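PDB 6K5J: GH3 beta-N-acetylglucosaminidase from Paenibacillaceae, which hydrolyses terminal beta-linked N-acetylglucosamine residues, probably from chitin-derived oligosaccharides, as a glycoside hydrolase of family 3. Local coordinates for residues 173-187 with 216-230. Numbering follows the deposited sequence.
Sequences QDAGVAATVKHFPGH and FREAIARGVDAVMTA. With NAG (2-acetamido-2-deoxy-beta-D-glucopyranose), chain B.
F184 and F216 form a T-shaped pair within a beta-alpha-beta crossover, in which helix 213-222 leads from strand 178-184 to its parallel neighbour 226-229. The ring planes stand at 83°; F184 presents its edge to the face of F216, with F184 CD2 3.6 Å from F216 CG. With CG of F184 anti to the backbone N (chi1 -179°), that edge is carried onto F216, while the F184 CB packs against CG1 of V227. Earlier along the strand, V181 and V224 meet tip to tip, CG1 to CG2 at 3.8 Å, and the other V181 branch crosses toward V227. The parallel strands are joined by backbone hydrogen bonds such as M228 N to V181 O, and a beta bulge shifts their pairing before F184 reaches T229.

Just before strand 226-229, the amide of Q173, at the end of an extended side chain, grips the turn that follows helix 213-222. Q173 OE1 accepts from D225 N at 2.8 Å, while Q173 NE2 gives a longer bond to G223 O from above the carbonyl plane. The amide also stacks on the D225 carboxylate, the planes 21° apart, and that carboxylate is salt-bridged by R339 and R340. With an alanine here in place of Q173, the D225 amide and the G223 carbonyl would probably lose these partners and the turn would be less firmly held.

On the opposite face of the sheet from V181, K182 and M228 run side by side toward the bound N-acetylglucosamine. K182 NZ donates to sugar O3 at 2.9 Å and is also bonded to the F134 carbonyl and salt-bridged to E85; H183 NE2 hydrogen-bonds the same O3 at 2.7 Å. H183 follows a cis peptide, and D139 holds its ND1. The sheet thus divides its labour: apolar side chains face helix 213-222, while K182 and H183 grip one hydroxyl, consistent with sugar recognition at the strand ends of a TIM-barrel-type domain.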
ATOM      1  N   GLN A 173       0.371  14.001   7.656  1.00 16.84           N
ATOM      2  CA  GLN A 173       0.479  14.548   9.009  1.00 18.37           C
ATOM      3  C   GLN A 173      -0.168  15.926   9.124  1.00 21.32           C
ATOM      4  O   GLN A 173      -0.708  16.258  10.183  1.00 19.98           O
ATOM      5  CB  GLN A 173       1.948  14.550   9.450  1.00 21.47           C
ATOM      6  CG  GLN A 173       2.408  13.105   9.702  1.00 20.80           C
ATOM      7  CD  GLN A 173       3.874  12.916  10.029  1.00 21.57           C
ATOM      8  OE1 GLN A 173       4.302  11.788  10.277  1.00 20.14           O
ATOM      9  NE2 GLN A 173       4.646  13.994  10.037  1.00 19.54           N
ATOM     10  N   ASP A 174      -0.171  16.715   8.041  1.00 22.68           N
ATOM     11  CA  ASP A 174      -0.918  17.973   8.028  1.00 23.51           C
ATOM     12  C   ASP A 174      -2.401  17.739   8.270  1.00 24.84           C
ATOM     13  O   ASP A 174      -3.076  18.587   8.865  1.00 21.33           O
ATOM     14  CB  ASP A 174      -0.728  18.705   6.691  1.00 22.12           C
ATOM     15  CG  ASP A 174       0.561  19.502   6.633  1.00 26.85           C
ATOM     16  OD1 ASP A 174       1.276  19.559   7.651  1.00 25.56           O
ATOM     17  OD2 ASP A 174       0.866  20.067   5.559  1.00 25.41           O
ATOM     18  N   ALA A 175      -2.924  16.596   7.831  1.00 22.47           N
ATOM     19  CA  ALA A 175      -4.327  16.258   8.017  1.00 22.86           C
ATOM     20  C   ALA A 175      -4.602  15.588   9.357  1.00 22.78           C
ATOM     21  O   ALA A 175      -5.742  15.187   9.612  1.00 27.90           O
ATOM     22  CB  ALA A 175      -4.809  15.349   6.882  1.00 21.13           C
ATOM     23  N   GLY A 176      -3.597  15.465  10.220  1.00 22.72           N
ATOM     24  CA  GLY A 176      -3.796  14.857  11.515  1.00 23.94           C
ATOM     25  C   GLY A 176      -3.679  13.346  11.541  1.00 22.79           C
ATOM     26  O   GLY A 176      -4.184  12.717  12.471  1.00 26.05           O
ATOM     27  N   VAL A 177      -3.026  12.740  10.552  1.00 20.85           N
ATOM     28  CA  VAL A 177      -2.842  11.291  10.508  1.00 18.22           C
ATOM     29  C   VAL A 177      -1.349  11.004  10.592  1.00 20.20           C
ATOM     30  O   VAL A 177      -0.568  11.508   9.775  1.00 17.91           O
ATOM     31  CB  VAL A 177      -3.451  10.678   9.237  1.00 22.04           C
ATOM     32  CG1 VAL A 177      -3.103   9.195   9.136  1.00 20.75           C
ATOM     33  CG2 VAL A 177      -4.960  10.888   9.222  1.00 18.60           C
ATOM     34  N   ALA A 178      -0.950  10.211  11.587  1.00 18.44           N
ATOM     35  CA  ALA A 178       0.447   9.813  11.700  1.00 19.95           C
ATOM     36  C   ALA A 178       0.866   9.011  10.476  1.00 20.91           C
ATOM     37  O   ALA A 178       0.223   8.021  10.126  1.00 20.30           O
ATOM     38  CB  ALA A 178       0.654   8.980  12.966  1.00 18.43           C
ATOM     39  N   ALA A 179       1.934   9.447   9.818  1.00 18.60           N
ATOM     40  CA  ALA A 179       2.491   8.697   8.703  1.00 19.22           C
ATOM     41  C   ALA A 179       3.462   7.640   9.210  1.00 20.92           C
ATOM     42  O   ALA A 179       4.159   7.834  10.210  1.00 18.23           O
ATOM     43  CB  ALA A 179       3.211   9.627   7.723  1.00 17.38           C
ATOM     44  N   THR A 180       3.515   6.517   8.492  1.00 17.25           N
ATOM     45  CA  THR A 180       4.401   5.400   8.820  1.00 17.85           C
ATOM     46  C   THR A 180       5.157   5.032   7.551  1.00 18.96           C
ATOM     47  O   THR A 180       4.631   4.293   6.711  1.00 17.86           O
ATOM     48  CB  THR A 180       3.631   4.186   9.348  1.00 17.02           C
ATOM     49  OG1 THR A 180       2.735   4.578  10.385  1.00 19.92           O
ATOM     50  CG2 THR A 180       4.610   3.114   9.901  1.00 19.20           C
ATOM     51  N   VAL A 181       6.389   5.524   7.402  1.00 16.06           N
ATOM     52  CA  VAL A 181       7.156   5.163   6.213  1.00 17.15           C
ATOM     53  C   VAL A 181       7.605   3.710   6.324  1.00 19.20           C
ATOM     54  O   VAL A 181       7.963   3.234   7.409  1.00 18.33           O
ATOM     55  CB  VAL A 181       8.335   6.131   6.006  1.00 17.15           C
ATOM     56  CG1 VAL A 181       7.787   7.506   5.643  1.00 17.54           C
ATOM     57  CG2 VAL A 181       9.229   6.213   7.252  1.00 18.39           C
ATOM     58  N   LYS A 182       7.587   2.994   5.195  1.00 17.80           N
ATOM     59  CA  LYS A 182       7.828   1.555   5.194  1.00 18.76           C
ATOM     60  C   LYS A 182       8.471   1.177   3.861  1.00 16.70           C
ATOM     61  O   LYS A 182       8.363   1.917   2.883  1.00 17.07           O
ATOM     62  CB  LYS A 182       6.511   0.792   5.452  1.00 17.00           C
ATOM     63  CG  LYS A 182       5.449   0.917   4.328  1.00 16.10           C
ATOM     64  CD  LYS A 182       4.116   0.255   4.763  1.00 15.21           C
ATOM     65  CE  LYS A 182       3.115   0.140   3.592  1.00 14.69           C
ATOM     66  NZ  LYS A 182       1.780  -0.389   4.077  1.00 17.27           N
ATOM     67  N   HIS A 183       9.177   0.041   3.810  1.00 17.00           N
ATOM     68  CA  HIS A 183       9.452  -0.908   4.880  1.00 17.47           C
ATOM     69  C   HIS A 183      10.959  -0.870   5.166  1.00 17.81           C
ATOM     70  O   HIS A 183      11.760  -1.371   4.364  1.00 18.59           O
ATOM     71  CB  HIS A 183       9.039  -2.333   4.472  1.00 15.57           C
ATOM     72  CG  HIS A 183       7.610  -2.466   4.020  1.00 14.50           C
ATOM     73  ND1 HIS A 183       7.186  -2.106   2.757  1.00 18.08           N
ATOM     74  CD2 HIS A 183       6.515  -2.940   4.663  1.00 18.15           C
ATOM     75  CE1 HIS A 183       5.893  -2.356   2.640  1.00 18.55           C
ATOM     76  NE2 HIS A 183       5.459  -2.859   3.784  1.00 19.24           N
ATOM     77  N   PHE A 184      11.334  -0.293   6.303  1.00 17.97           N
ATOM     78  CA  PHE A 184      12.734   0.033   6.565  1.00 18.53           C
ATOM     79  C   PHE A 184      13.563  -1.238   6.777  1.00 17.82           C
ATOM     80  O   PHE A 184      13.128  -2.149   7.484  1.00 18.62           O
ATOM     81  CB  PHE A 184      12.826   0.940   7.800  1.00 17.29           C
ATOM     82  CG  PHE A 184      14.230   1.361   8.146  1.00 17.77           C
ATOM     83  CD1 PHE A 184      15.007   0.596   9.006  1.00 18.61           C
ATOM     84  CD2 PHE A 184      14.766   2.528   7.624  1.00 18.54           C
ATOM     85  CE1 PHE A 184      16.310   0.976   9.325  1.00 19.61           C
ATOM     86  CE2 PHE A 184      16.065   2.930   7.942  1.00 21.17           C
ATOM     87  CZ  PHE A 184      16.841   2.150   8.790  1.00 17.78           C
ATOM     88  N   PRO A 185      14.799  -1.300   6.237  1.00 17.92           N
ATOM     89  CA  PRO A 185      15.501  -0.237   5.504  1.00 17.98           C
ATOM     90  C   PRO A 185      15.287  -0.229   3.987  1.00 20.85           C
ATOM     91  O   PRO A 185      16.054   0.423   3.286  1.00 22.23           O
ATOM     92  CB  PRO A 185      16.979  -0.519   5.824  1.00 18.52           C
ATOM     93  CG  PRO A 185      17.036  -2.012   5.969  1.00 20.51           C
ATOM     94  CD  PRO A 185      15.706  -2.403   6.607  1.00 20.04           C
ATOM     95  N   GLY A 186      14.274  -0.932   3.481  1.00 19.81           N
ATOM     96  CA  GLY A 186      13.991  -0.843   2.060  1.00 17.14           C
ATOM     97  C   GLY A 186      13.739  -2.192   1.420  1.00 18.79           C
ATOM     98  O   GLY A 186      14.649  -3.012   1.319  1.00 20.62           O
ATOM     99  N   HIS A 187      12.507  -2.410   0.966  1.00 17.31           N
ATOM    100  CA  HIS A 187      12.031  -3.677   0.424  1.00 20.75           C
ATOM    101  C   HIS A 187      12.024  -3.701  -1.104  1.00 18.16           C
ATOM    102  O   HIS A 187      11.594  -4.699  -1.688  1.00 20.70           O
ATOM    103  CB  HIS A 187      10.610  -3.946   0.965  1.00 18.98           C
ATOM    104  CG  HIS A 187      10.254  -5.398   1.133  1.00 21.07           C
ATOM    105  ND1 HIS A 187      10.431  -6.341   0.137  1.00 18.20           N
ATOM    106  CD2 HIS A 187       9.665  -6.053   2.168  1.00 18.18           C
ATOM    107  CE1 HIS A 187       9.999  -7.516   0.563  1.00 20.79           C
ATOM    108  NE2 HIS A 187       9.533  -7.372   1.792  1.00 18.03           N
ATOM    109  N   PHE A 216      14.363   7.194   3.428  1.00 20.01           N
ATOM    110  CA  PHE A 216      14.089   7.150   4.863  1.00 20.80           C
ATOM    111  C   PHE A 216      14.837   8.255   5.606  1.00 19.14           C
ATOM    112  O   PHE A 216      14.275   8.889   6.504  1.00 18.21           O
ATOM    113  CB  PHE A 216      14.449   5.776   5.432  1.00 18.78           C
ATOM    114  CG  PHE A 216      13.552   4.672   4.940  1.00 20.13           C
ATOM    115  CD1 PHE A 216      12.273   4.521   5.455  1.00 17.03           C
ATOM    116  CD2 PHE A 216      13.985   3.792   3.954  1.00 17.12           C
ATOM    117  CE1 PHE A 216      11.435   3.502   5.001  1.00 17.58           C
ATOM    118  CE2 PHE A 216      13.154   2.766   3.501  1.00 18.25           C
ATOM    119  CZ  PHE A 216      11.885   2.617   4.034  1.00 14.89           C
ATOM    120  N   ARG A 217      16.100   8.501   5.236  1.00 20.93           N
ATOM    121  CA  ARG A 217      16.866   9.597   5.836  1.00 22.07           C
ATOM    122  C   ARG A 217      16.168  10.928   5.627  1.00 20.90           C
ATOM    123  O   ARG A 217      16.082  11.747   6.547  1.00 19.84           O
ATOM    124  CB  ARG A 217      18.279   9.669   5.234  1.00 23.50           C
ATOM    125  CG  ARG A 217      19.255   8.625   5.716  1.00 25.68           C
ATOM    126  CD  ARG A 217      20.700   9.011   5.328  1.00 26.14           C
ATOM    127  NE  ARG A 217      20.813   9.380   3.914  1.00 24.66           N
ATOM    128  CZ  ARG A 217      21.279   8.559   2.977  1.00 24.72           C
ATOM    129  NH1 ARG A 217      21.667   7.330   3.306  1.00 25.82           N
ATOM    130  NH2 ARG A 217      21.343   8.954   1.713  1.00 23.84           N
ATOM    131  N   GLU A 218      15.682  11.171   4.408  1.00 21.71           N
ATOM    132  CA  GLU A 218      15.026  12.439   4.121  1.00 23.16           C
ATOM    133  C   GLU A 218      13.738  12.587   4.915  1.00 21.61           C
ATOM    134  O   GLU A 218      13.418  13.686   5.377  1.00 23.66           O
ATOM    135  CB  GLU A 218      14.749  12.565   2.620  1.00 23.31           C
ATOM    136  CG  GLU A 218      15.999  12.531   1.760  1.00 30.17           C
ATOM    137  CD  GLU A 218      16.868  13.760   1.980  1.00 37.94           C
ATOM    138  OE1 GLU A 218      16.318  14.796   2.423  1.00 34.49           O
ATOM    139  OE2 GLU A 218      18.091  13.691   1.717  1.00 41.05           O
ATOM    140  N   ALA A 219      12.969  11.501   5.058  1.00 20.80           N
ATOM    141  CA  ALA A 219      11.737  11.547   5.847  1.00 19.11           C
ATOM    142  C   ALA A 219      12.037  11.802   7.318  1.00 18.75           C
ATOM    143  O   ALA A 219      11.375  12.618   7.974  1.00 17.91           O
ATOM    144  CB  ALA A 219      10.958  10.234   5.690  1.00 18.98           C
ATOM    145  N   ILE A 220      13.030  11.097   7.854  1.00 17.77           N
ATOM    146  CA  ILE A 220      13.410  11.269   9.255  1.00 20.37           C
ATOM    147  C   ILE A 220      13.866  12.697   9.509  1.00 22.96           C
ATOM    148  O   ILE A 220      13.468  13.325  10.504  1.00 19.86           O
ATOM    149  CB  ILE A 220      14.498  10.242   9.625  1.00 20.89           C
ATOM    150  CG1 ILE A 220      13.898   8.836   9.666  1.00 21.44           C
ATOM    151  CG2 ILE A 220      15.148  10.577  10.976  1.00 23.67           C
ATOM    152  CD1 ILE A 220      14.939   7.720   9.590  1.00 20.93           C
ATOM    153  N   ALA A 221      14.678  13.247   8.594  1.00 21.67           N
ATOM    154  CA  ALA A 221      15.161  14.620   8.750  1.00 25.38           C
ATOM    155  C   ALA A 221      14.012  15.619   8.831  1.00 28.65           C
ATOM    156  O   ALA A 221      14.074  16.587   9.602  1.00 25.80           O
ATOM    157  CB  ALA A 221      16.100  14.982   7.594  1.00 26.34           C
ATOM    158  N   ARG A 222      12.954  15.412   8.047  1.00 22.21           N
ATOM    159  CA  ARG A 222      11.859  16.371   8.012  1.00 23.36           C
ATOM    160  C   ARG A 222      10.815  16.133   9.090  1.00 25.68           C
ATOM    161  O   ARG A 222       9.976  17.011   9.320  1.00 27.45           O
ATOM    162  CB  ARG A 222      11.193  16.366   6.633  1.00 25.15           C
ATOM    163  CG  ARG A 222      12.043  17.062   5.581  1.00 28.32           C
ATOM    164  CD  ARG A 222      11.673  16.625   4.176  1.00 34.01           C
ATOM    165  NE  ARG A 222      12.504  17.298   3.176  1.00 37.50           N
ATOM    166  CZ  ARG A 222      13.758  16.960   2.886  1.00 39.95           C
ATOM    167  NH1 ARG A 222      14.344  15.946   3.511  1.00 36.73           N
ATOM    168  NH2 ARG A 222      14.432  17.636   1.961  1.00 46.03           N
ATOM    169  N   GLY A 223      10.847  14.987   9.758  1.00 20.26           N
ATOM    170  CA  GLY A 223       9.887  14.706  10.804  1.00 22.07           C
ATOM    171  C   GLY A 223       8.834  13.713  10.363  1.00 22.29           C
ATOM    172  O   GLY A 223       7.912  14.080   9.627  1.00 22.82           O
ATOM    173  N   VAL A 224       8.963  12.450  10.776  1.00 20.95           N
ATOM    174  CA  VAL A 224       7.982  11.422  10.435  1.00 20.11           C
ATOM    175  C   VAL A 224       7.548  10.711  11.715  1.00 17.48           C
ATOM    176  O   VAL A 224       8.376  10.372  12.569  1.00 20.51           O
ATOM    177  CB  VAL A 224       8.529  10.421   9.392  1.00 18.09           C
ATOM    178  CG1 VAL A 224       9.758   9.679   9.920  1.00 21.13           C
ATOM    179  CG2 VAL A 224       7.420   9.438   8.949  1.00 18.14           C
ATOM    180  N   ASP A 225       6.239  10.489  11.848  1.00 19.05           N
ATOM    181  CA  ASP A 225       5.687   9.992  13.105  1.00 19.26           C
ATOM    182  C   ASP A 225       6.094   8.556  13.393  1.00 22.58           C
ATOM    183  O   ASP A 225       6.256   8.190  14.561  1.00 18.34           O
ATOM    184  CB  ASP A 225       4.161  10.092  13.093  1.00 18.87           C
ATOM    185  CG  ASP A 225       3.665  11.503  13.342  1.00 22.40           C
ATOM    186  OD1 ASP A 225       4.481  12.377  13.721  1.00 23.54           O
ATOM    187  OD2 ASP A 225       2.461  11.735  13.153  1.00 21.55           O
ATOM    188  N   ALA A 226       6.248   7.725  12.361  1.00 19.40           N
ATOM    189  CA  ALA A 226       6.529   6.314  12.589  1.00 19.31           C
ATOM    190  C   ALA A 226       7.279   5.742  11.396  1.00 18.88           C
ATOM    191  O   ALA A 226       7.231   6.279  10.288  1.00 15.86           O
ATOM    192  CB  ALA A 226       5.236   5.523  12.868  1.00 18.26           C
ATOM    193  N   VAL A 227       8.024   4.665  11.667  1.00 17.75           N
ATOM    194  CA  VAL A 227       8.749   3.880  10.673  1.00 20.21           C
ATOM    195  C   VAL A 227       8.372   2.413  10.891  1.00 22.27           C
ATOM    196  O   VAL A 227       8.426   1.920  12.025  1.00 17.83           O
ATOM    197  CB  VAL A 227      10.277   4.084  10.802  1.00 20.24           C
ATOM    198  CG1 VAL A 227      11.060   3.174   9.838  1.00 15.95           C
ATOM    199  CG2 VAL A 227      10.659   5.558  10.578  1.00 18.23           C
ATOM    200  N   MET A 228       7.974   1.723   9.818  1.00 17.72           N
ATOM    201  CA  MET A 228       7.703   0.289   9.871  1.00 18.27           C
ATOM    202  C   MET A 228       8.866  -0.488   9.262  1.00 19.40           C
ATOM    203  O   MET A 228       9.412  -0.097   8.226  1.00 20.88           O
ATOM    204  CB  MET A 228       6.402  -0.064   9.134  1.00 16.27           C
ATOM    205  CG  MET A 228       6.162  -1.575   8.968  1.00 20.10           C
ATOM    206  SD  MET A 228       4.637  -1.952   8.056  1.00 21.39           S
ATOM    207  CE  MET A 228       3.391  -1.548   9.277  1.00 20.59           C
ATOM    208  N   THR A 229       9.230  -1.602   9.896  1.00 17.14           N
ATOM    209  CA  THR A 229      10.372  -2.387   9.451  1.00 19.15           C
ATOM    210  C   THR A 229       9.978  -3.353   8.333  1.00 22.40           C
ATOM    211  O   THR A 229       8.794  -3.574   8.052  1.00 23.99           O
ATOM    212  CB  THR A 229      10.975  -3.172  10.627  1.00 22.45           C
ATOM    213  OG1 THR A 229      10.031  -4.149  11.075  1.00 24.10           O
ATOM    214  CG2 THR A 229      11.307  -2.250  11.773  1.00 21.51           C
ATOM    215  N   ALA A 230      10.999  -3.942   7.699  1.00 20.86           N
ATOM    216  CA  ALA A 230      10.846  -5.004   6.710  1.00 22.06           C
ATOM    217  C   ALA A 230      11.328  -6.338   7.274  1.00 21.85           C
ATOM    218  O   ALA A 230      12.379  -6.399   7.922  1.00 21.12           O
ATOM    219  CB  ALA A 230      11.645  -4.685   5.445  1.00 19.92           C
TER
HETATM  220  C1  NAG B 601       2.144  -6.511   5.711  1.00 22.67           C
HETATM  221  C2  NAG B 601       2.605  -5.477   4.652  1.00 21.34           C
HETATM  222  C3  NAG B 601       2.557  -4.044   5.212  1.00 20.23           C
HETATM  223  C4  NAG B 601       1.230  -3.759   5.902  1.00 19.76           C
HETATM  224  C5  NAG B 601       0.980  -4.822   6.958  1.00 22.04           C
HETATM  225  C6  NAG B 601      -0.318  -4.642   7.713  1.00 21.53           C
HETATM  226  C7  NAG B 601       4.326  -5.860   2.924  1.00 21.16           C
HETATM  227  C8  NAG B 601       5.775  -6.182   2.676  1.00 18.32           C
HETATM  228  N2  NAG B 601       3.954  -5.797   4.206  1.00 18.72           N
HETATM  229  O1  NAG B 601       1.929  -7.721   5.064  1.00 27.90           O
HETATM  230  O3  NAG B 601       2.757  -3.104   4.160  1.00 18.61           O
HETATM  231  O4  NAG B 601       1.257  -2.474   6.511  1.00 18.22           O
HETATM  232  O5  NAG B 601       0.908  -6.092   6.304  1.00 20.51           O
HETATM  233  O6  NAG B 601      -1.442  -4.912   6.885  1.00 21.88           O
HETATM  234  O7  NAG B 601       3.539  -5.645   2.004  1.00 20.36           O